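Local coordinates for hemoglobin-like protein (Methylacidiphilum infernorum, PDB 4NK1) that binds heme b as a group II truncated hemoglobin and probably binds and carries oxygen, at residues P45-P50 with W159-S164. Numbering follows the deposited sequence.
Sequences PEVKFP and WQWIES
Trp161, on helix 155-165, lays its indole against Phe49 and Pro50, which both lie on the same side of the indole plane. The extended segment 45-50, leading into helix 52-58, thereby packs on a helix of this truncated hemoglobin near the heme pocket. CG of Trp161 lies anti to the backbone N (chi1 171°), which carries the indole across this segment. From the root outward, CB rests 3.4 Å from Lys48 O, and CG meets Pro50 CD, which sits over the five-membered ring in a CH-pi contact, 3.7 Å from its centroid. CD1 has Val47 CG2 at the ring edge, while CE3 touches Pro50 CG at 3.6 Å. NE1 stands over the centre of the Phe49 ring, 3.3 Å above its plane; the Phe49 ring and the five-membered ring of Trp161 are inclined at 48°. Farther out, CZ2 meets Phe49 CE2. The indole comes within about 4 Å of the heme. With an alanine at this position, Phe49 and Pro50 would probably lose their shared partner and a gap would open beside the heme. Nearer the start of the segment, Ser164 OG donates to Glu46 O (2.9 Å), from above the carbonyl plane. One water joins Pro45 O to Ser164 O, another Lys48 N to Gln160 O. One hydrogen bond and two bridging waters thus tie residues 45-48 to the helix, while Phe49 and Pro50 pack on the indole.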
# COMPACT_ATOMS: atom_id res chain seq x y z
N PRO B 45 8.34 5.57 10.67
CA PRO B 45 9.16 6.26 11.68
C PRO B 45 9.17 5.50 13.00
O PRO B 45 8.26 4.68 13.24
CB PRO B 45 8.42 7.59 11.89
CG PRO B 45 7.58 7.77 10.69
CD PRO B 45 7.19 6.38 10.25
N GLU B 46 10.17 5.74 13.84
CA GLU B 46 10.16 5.10 15.15
C GLU B 46 8.95 5.60 15.94
O GLU B 46 8.56 6.76 15.82
CB GLU B 46 11.46 5.35 15.92
CG GLU B 46 11.72 6.79 16.32
CD GLU B 46 12.81 6.90 17.39
OE1 GLU B 46 12.85 7.93 18.11
OE2 GLU B 46 13.64 5.97 17.51
N VAL B 47 8.32 4.70 16.68
CA VAL B 47 7.22 5.13 17.52
C VAL B 47 7.54 4.94 19.01
O VAL B 47 7.98 3.86 19.43
CB VAL B 47 5.85 4.52 17.10
CG1 VAL B 47 5.97 3.68 15.83
CG2 VAL B 47 5.20 3.74 18.23
N LYS B 48 7.39 6.03 19.77
CA LYS B 48 7.51 5.97 21.22
C LYS B 48 6.15 5.69 21.83
O LYS B 48 5.24 6.52 21.74
CB LYS B 48 8.00 7.30 21.78
CG LYS B 48 9.37 7.74 21.32
CD LYS B 48 10.00 8.59 22.43
CE LYS B 48 11.14 9.47 21.93
NZ LYS B 48 11.76 10.24 23.05
N PHE B 49 6.00 4.52 22.43
CA PHE B 49 4.80 4.26 23.20
C PHE B 49 4.84 5.13 24.46
O PHE B 49 5.92 5.44 24.96
CB PHE B 49 4.72 2.78 23.54
CG PHE B 49 4.14 1.95 22.42
CD1 PHE B 49 4.82 1.82 21.22
CD2 PHE B 49 2.91 1.32 22.57
CE1 PHE B 49 4.29 1.05 20.18
CE2 PHE B 49 2.38 0.56 21.54
CZ PHE B 49 3.07 0.43 20.34
N PRO B 50 3.66 5.55 24.95
CA PRO B 50 3.58 6.47 26.10
C PRO B 50 4.13 5.82 27.37
O PRO B 50 3.99 4.61 27.53
CB PRO B 50 2.07 6.71 26.26
CG PRO B 50 1.43 6.22 24.97
CD PRO B 50 2.32 5.11 24.50
N TRP B 159 -0.06 12.21 21.89
CA TRP B 159 -0.14 12.56 20.48
C TRP B 159 0.99 11.95 19.64
O TRP B 159 0.74 11.38 18.57
CB TRP B 159 -0.11 14.07 20.28
CG TRP B 159 -0.21 14.42 18.83
CD1 TRP B 159 0.81 14.79 17.99
CD2 TRP B 159 -1.40 14.38 18.02
NE1 TRP B 159 0.32 15.01 16.71
CE2 TRP B 159 -1.03 14.76 16.71
CE3 TRP B 159 -2.74 14.08 18.29
CZ2 TRP B 159 -1.96 14.83 15.67
CZ3 TRP B 159 -3.66 14.15 17.26
CH2 TRP B 159 -3.27 14.52 15.96
N GLN B 160 2.22 12.08 20.11
CA GLN B 160 3.36 11.62 19.33
C GLN B 160 3.31 10.11 19.11
O GLN B 160 3.80 9.62 18.10
CB GLN B 160 4.68 12.02 19.97
CG GLN B 160 5.13 11.12 21.09
CD GLN B 160 6.29 11.73 21.83
OE1 GLN B 160 6.78 12.80 21.46
NE2 GLN B 160 6.74 11.05 22.89
N TRP B 161 2.69 9.40 20.05
CA TRP B 161 2.49 7.97 19.91
C TRP B 161 1.53 7.69 18.75
O TRP B 161 1.91 7.03 17.77
CB TRP B 161 1.96 7.36 21.20
CG TRP B 161 1.53 5.93 21.07
CD1 TRP B 161 2.24 4.90 20.53
CD2 TRP B 161 0.29 5.36 21.52
NE1 TRP B 161 1.52 3.73 20.60
CE2 TRP B 161 0.32 3.99 21.20
CE3 TRP B 161 -0.85 5.89 22.15
CZ2 TRP B 161 -0.75 3.12 21.50
CZ3 TRP B 161 -1.91 5.03 22.45
CH2 TRP B 161 -1.85 3.66 22.12
N ILE B 162 0.30 8.17 18.85
CA ILE B 162 -0.65 7.85 17.78
C ILE B 162 -0.25 8.42 16.41
O ILE B 162 -0.51 7.79 15.38
CB ILE B 162 -2.12 8.22 18.11
CG1 ILE B 162 -2.29 9.73 18.27
CG2 ILE B 162 -2.61 7.44 19.33
CD1 ILE B 162 -3.74 10.16 18.53
N GLU B 163 0.40 9.58 16.40
CA GLU B 163 0.77 10.23 15.14
C GLU B 163 1.69 9.33 14.35
O GLU B 163 1.51 9.15 13.14
CB GLU B 163 1.47 11.56 15.41
CG GLU B 163 1.77 12.40 14.18
CD GLU B 163 3.08 12.02 13.50
OE1 GLU B 163 3.95 11.41 14.16
OE2 GLU B 163 3.24 12.35 12.30
N SER B 164 2.69 8.77 15.04
CA SER B 164 3.70 7.94 14.40
C SER B 164 3.19 6.51 14.20
O SER B 164 3.38 5.93 13.14
CB SER B 164 4.98 7.95 15.24
OG SER B 164 5.96 7.10 14.67
O HOH W 1 5.72 4.40 12.36
O HOH W 2 6.39 8.20 18.17